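Local coordinates for protein mannonate dehydratase (Streptococcus suis, PDB 3BDK) that probably catalyses the dehydration of D-mannonate to 2-dehydro-3-deoxy-D-gluconate in a xylose isomerase-like TIM barrel, using ferrous iron or manganese, at residues L206-E210 against Y247-N252; V214-P220 against H251-C257. All blocks are in the same frame, centred on the assembly; numbering follows the deposited sequence.

Contact 1: L206-E210 against Y247-N252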
# COMPACT_ATOMS: atom_id res chain seq x y z
N LEU A 206 22.03 -30.41 1.60
CA LEU A 206 20.67 -30.67 1.18
C LEU A 206 19.98 -31.85 1.88
O LEU A 206 18.90 -31.67 2.44
CB LEU A 206 20.55 -30.73 -0.34
CG LEU A 206 20.08 -29.42 -1.00
CD1 LEU A 206 18.56 -29.36 -1.14
CD2 LEU A 206 20.60 -28.17 -0.29
N PRO A 207 20.59 -33.05 1.89
CA PRO A 207 19.95 -34.13 2.64
C PRO A 207 19.69 -33.72 4.10
O PRO A 207 18.64 -34.02 4.64
CB PRO A 207 20.98 -35.26 2.59
CG PRO A 207 22.29 -34.58 2.27
CD PRO A 207 21.87 -33.50 1.31
N THR A 208 20.66 -33.03 4.72
CA THR A 208 20.50 -32.44 6.05
C THR A 208 19.23 -31.60 6.13
O THR A 208 18.56 -31.58 7.15
CB THR A 208 21.72 -31.55 6.43
OG1 THR A 208 22.95 -32.25 6.17
CG2 THR A 208 21.68 -31.11 7.90
N ALA A 209 18.90 -30.92 5.03
CA ALA A 209 17.76 -30.00 4.97
C ALA A 209 16.47 -30.70 4.60
O ALA A 209 15.41 -30.32 5.07
CB ALA A 209 18.03 -28.86 3.99
N GLU A 210 16.55 -31.70 3.74
CA GLU A 210 15.40 -32.57 3.51
C GLU A 210 15.12 -33.38 4.78
O GLU A 210 13.98 -33.77 5.05
CB GLU A 210 15.63 -33.49 2.32
CG GLU A 210 15.67 -32.78 0.97
CD GLU A 210 16.34 -33.61 -0.11
OE1 GLU A 210 15.68 -33.90 -1.14
OE2 GLU A 210 17.53 -33.99 0.09
N TYR A 247 21.42 -30.23 -7.53
CA TYR A 247 20.70 -31.09 -6.61
C TYR A 247 19.22 -30.93 -6.94
O TYR A 247 18.51 -30.17 -6.27
CB TYR A 247 20.97 -30.66 -5.17
CG TYR A 247 20.66 -31.69 -4.12
CD1 TYR A 247 19.37 -31.81 -3.59
CD2 TYR A 247 21.66 -32.52 -3.63
CE1 TYR A 247 19.09 -32.76 -2.61
CE2 TYR A 247 21.38 -33.48 -2.65
CZ TYR A 247 20.10 -33.59 -2.15
OH TYR A 247 19.84 -34.52 -1.19
N ASP A 248 18.78 -31.63 -7.99
CA ASP A 248 17.41 -31.52 -8.50
C ASP A 248 16.38 -32.01 -7.48
O ASP A 248 15.84 -33.12 -7.58
CB ASP A 248 17.26 -32.27 -9.82
CG ASP A 248 15.91 -32.06 -10.46
OD1 ASP A 248 15.70 -30.99 -11.07
OD2 ASP A 248 15.04 -32.93 -10.33
N SER A 249 16.12 -31.15 -6.50
CA SER A 249 15.21 -31.45 -5.40
C SER A 249 14.45 -30.19 -5.02
O SER A 249 15.04 -29.11 -4.87
CB SER A 249 15.99 -31.98 -4.20
OG SER A 249 15.21 -31.96 -3.02
N GLU A 250 13.14 -30.33 -4.84
CA GLU A 250 12.29 -29.19 -4.52
C GLU A 250 12.76 -28.40 -3.28
O GLU A 250 12.48 -27.23 -3.16
CB GLU A 250 10.80 -29.60 -4.55
CG GLU A 250 10.18 -29.50 -6.00
CD GLU A 250 9.46 -30.77 -6.59
OE1 GLU A 250 9.97 -31.92 -6.45
OE2 GLU A 250 8.40 -30.61 -7.26
N HIS A 251 13.55 -29.04 -2.42
CA HIS A 251 14.19 -28.40 -1.24
C HIS A 251 15.44 -27.55 -1.55
O HIS A 251 15.98 -26.87 -0.66
CB HIS A 251 14.58 -29.48 -0.22
CG HIS A 251 13.43 -29.98 0.59
ND1 HIS A 251 12.32 -30.57 0.02
CD2 HIS A 251 13.21 -29.97 1.92
CE1 HIS A 251 11.46 -30.90 0.98
NE2 HIS A 251 11.98 -30.55 2.14
N ASN A 252 15.90 -27.63 -2.80
CA ASN A 252 17.00 -26.83 -3.36
C ASN A 252 16.39 -25.78 -4.26
O ASN A 252 16.06 -26.05 -5.41
CB ASN A 252 17.92 -27.73 -4.19
CG ASN A 252 19.18 -27.02 -4.67
OD1 ASN A 252 19.86 -26.33 -3.90
ND2 ASN A 252 19.52 -27.21 -5.95
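The carboxylate of Glu210, in the last turn of helix 191-210, is gripped by two hydroxyls of the 247-252 loop. Tyr247 OH donates to Glu210 OE2 at 2.7 Å, on its syn side. Ser249 OG donates to Glu210 OE1, also at 2.7 Å, from above the carboxylate plane. Glutamate suits the place because it has one oxygen for each donor, and its chain, extended beyond CG, carries both across to the loop. Glu210 CG lies over one face of the His251 ring, 4.0 Å from its centroid. Tyr247 uses its ring as well as its hydroxyl: Leu206 CB sits almost centrally over one face, 3.4 Å from the centroid, and Pro207 CD packs near OH. Tyr247 holds CG anti to the backbone N (chi1 -162°), which lays the ring against Leu206, the two side chains sliding past each other in opposite directions. Leu206 CD1 then reaches Asn252 CB at 3.5 Å. Ser249 opens a type I turn ending at Asn252, whose ND2 donates to Phe243 O in helix 237-245. With both carboxylate oxygens receiving hydroxyl hydrogens, Glu210 is probably ionised, and two separate bonds limit the rotation of its end.

Contact 2: V214-P220 against H251-C257; sequences VKMAIHP and HNGITMC. With MN (manganese (II) ion), chain D.
Met216 bonds through both of its backbone polar atoms to the 251-257 segment: its N donates to His251 O at 2.9 Å, and its O accepts from Gly253 N at 2.9 Å. Two further bonds continue this parallel pairing, Ile218 N to Gly253 O (3.0 Å) and Thr255 N to Ile218 O (3.1 Å), the latter donor standing well above the carbonyl plane. Ala217 CA also brings its hydrogen to Gly253 O, which thus serves two residues. The backbones come close at Gly253, next to Met216 O, and glycine brings no side chain there. Thr255 OG1 adds a weak bond to Ala217 O, beside the small methyl of Ala217. Ile218 and Ile254 meet through their CG2 branches at 3.7 Å, on the sheet face that Met216 and Asn252 share. Lys215 CG lies over the centre of the His251 ring, and Val214 O approaches that ring's edge at CD2.

Beyond the paired residues, His219 binds manganese through NE2 at 2.5 Å. His219 ND1 donates to Pro220 O at 3.2 Å, meeting a lone pair of that oxygen in the carbonyl plane; with the metal bond, this would limit the ring's rotation. Histidine fits because its two nitrogens can divide these tasks. Pro220 CG packs on Cys257 CB, and Cys257 SG caps a backbone N of the following helix. His286 and Asp330 also bind the manganese, and His219 touches the bound D-mannose. At the strands' other edges, the backbones of Lys215 and Ala217 bond with Val121 of strand 120-123, His219 with Tyr123, and Ile254 with Arg281, beside strand 282-286; helix 237-245 makes the beta-alpha-beta crossover from 215-218 to 252-257.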
# COMPACT_ATOMS: atom_id res chain seq x y z
N VAL A 214 13.07 -28.32 6.20
CA VAL A 214 13.44 -26.97 5.78
C VAL A 214 13.83 -26.86 4.30
O VAL A 214 14.66 -27.63 3.83
CB VAL A 214 14.67 -26.50 6.61
CG1 VAL A 214 15.14 -25.13 6.18
CG2 VAL A 214 14.36 -26.51 8.10
N LYS A 215 13.24 -25.90 3.58
CA LYS A 215 13.59 -25.66 2.16
C LYS A 215 14.57 -24.49 2.00
O LYS A 215 14.35 -23.39 2.55
CB LYS A 215 12.36 -25.38 1.29
CG LYS A 215 11.23 -26.37 1.42
CD LYS A 215 10.16 -26.12 0.37
CE LYS A 215 8.76 -26.37 0.96
NZ LYS A 215 7.71 -26.50 -0.09
N MET A 216 15.64 -24.72 1.24
CA MET A 216 16.66 -23.70 1.04
C MET A 216 16.32 -22.81 -0.16
O MET A 216 15.76 -23.27 -1.15
CB MET A 216 18.03 -24.35 0.83
CG MET A 216 18.44 -25.30 1.95
SD MET A 216 18.40 -24.52 3.58
CE MET A 216 19.94 -23.62 3.56
N ALA A 217 16.68 -21.53 -0.06
CA ALA A 217 16.30 -20.55 -1.07
C ALA A 217 17.37 -19.47 -1.20
O ALA A 217 17.53 -18.63 -0.31
CB ALA A 217 14.95 -19.94 -0.74
N ILE A 218 18.08 -19.49 -2.32
CA ILE A 218 19.31 -18.71 -2.46
C ILE A 218 19.02 -17.30 -2.96
O ILE A 218 18.48 -17.12 -4.05
CB ILE A 218 20.30 -19.39 -3.42
CG1 ILE A 218 21.59 -18.57 -3.52
CG2 ILE A 218 19.68 -19.58 -4.79
CD1 ILE A 218 23.56 -19.89 -4.18
N HIS A 219 19.38 -16.30 -2.16
CA HIS A 219 19.27 -14.91 -2.57
C HIS A 219 20.23 -14.59 -3.70
O HIS A 219 21.44 -14.79 -3.58
CB HIS A 219 19.53 -13.98 -1.38
CG HIS A 219 19.02 -12.59 -1.58
ND1 HIS A 219 19.74 -11.62 -2.24
CD2 HIS A 219 17.85 -12.00 -1.20
CE1 HIS A 219 19.04 -10.49 -2.26
NE2 HIS A 219 17.89 -10.70 -1.64
N PRO A 220 19.69 -14.09 -4.81
CA PRO A 220 20.48 -13.88 -6.03
C PRO A 220 21.58 -12.85 -5.81
O PRO A 220 21.61 -12.17 -4.78
CB PRO A 220 19.45 -13.34 -7.02
CG PRO A 220 18.43 -12.67 -6.17
CD PRO A 220 18.35 -13.49 -4.91
N HIS A 251 13.55 -29.04 -2.42
CA HIS A 251 14.19 -28.40 -1.24
C HIS A 251 15.44 -27.55 -1.55
O HIS A 251 15.98 -26.87 -0.66
CB HIS A 251 14.58 -29.48 -0.22
CG HIS A 251 13.43 -29.98 0.59
ND1 HIS A 251 12.32 -30.57 0.02
CD2 HIS A 251 13.21 -29.97 1.92
CE1 HIS A 251 11.46 -30.90 0.98
NE2 HIS A 251 11.98 -30.55 2.14
N ASN A 252 15.90 -27.63 -2.80
CA ASN A 252 17.00 -26.83 -3.36
C ASN A 252 16.39 -25.78 -4.26
O ASN A 252 16.06 -26.05 -5.41
CB ASN A 252 17.92 -27.73 -4.19
CG ASN A 252 19.18 -27.02 -4.67
OD1 ASN A 252 19.86 -26.33 -3.90
ND2 ASN A 252 19.52 -27.21 -5.95
N GLY A 253 16.21 -24.58 -3.71
CA GLY A 253 15.48 -23.51 -4.41
C GLY A 253 16.12 -22.13 -4.37
O GLY A 253 17.24 -21.92 -3.87
N ILE A 254 15.40 -21.18 -4.95
CA ILE A 254 15.84 -19.80 -5.00
C ILE A 254 14.91 -18.90 -4.21
O ILE A 254 13.75 -19.24 -3.91
CB ILE A 254 15.90 -19.29 -6.46
CG1 ILE A 254 14.51 -19.34 -7.10
CG2 ILE A 254 16.93 -20.08 -7.27
CD1 ILE A 254 14.46 -18.81 -8.49
N THR A 255 15.44 -17.74 -3.85
CA THR A 255 14.63 -16.60 -3.56
C THR A 255 14.61 -15.78 -4.85
O THR A 255 15.64 -15.21 -5.24
CB THR A 255 15.25 -15.78 -2.44
OG1 THR A 255 15.28 -16.57 -1.25
CG2 THR A 255 14.43 -14.55 -2.20
N MET A 256 13.45 -15.75 -5.51
CA MET A 256 13.24 -14.89 -6.67
C MET A 256 13.12 -13.42 -6.25
O MET A 256 12.02 -12.90 -6.05
CB MET A 256 11.99 -15.33 -7.44
CG MET A 256 11.62 -14.39 -8.63
SD MET A 256 12.98 -13.83 -9.73
CE MET A 256 13.33 -15.35 -10.61
N CYS A 257 14.25 -12.75 -6.10
CA CYS A 257 14.23 -11.32 -5.81
C CYS A 257 14.23 -10.65 -7.17
O CYS A 257 15.30 -10.37 -7.74
CB CYS A 257 15.44 -10.91 -4.96
SG CYS A 257 15.59 -9.14 -4.68
MN MN D . 16.89 -8.85 -0.34

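Contacts 1 and 2 have centres 11 Å apart and interlock along the chain: helix 191-210 leads into strand 215-218, and after helix 237-245 the 247-252 loop leads into strand 252-257. They share His251 and Asn252, where the loop becomes strand, and they touch directly through Ala209 CB and Val214 O (3.6 Å), with Leu206 CD2 close to Met216 CG. The centre of contact 1 lies about 19 Å from the centre of the chain, that of contact 2 about 8 Å. Together they run from the outer helix layer at the N-terminal ends of two barrel strands to the manganese site at their C-terminal ends, where TIM barrels place their active sites.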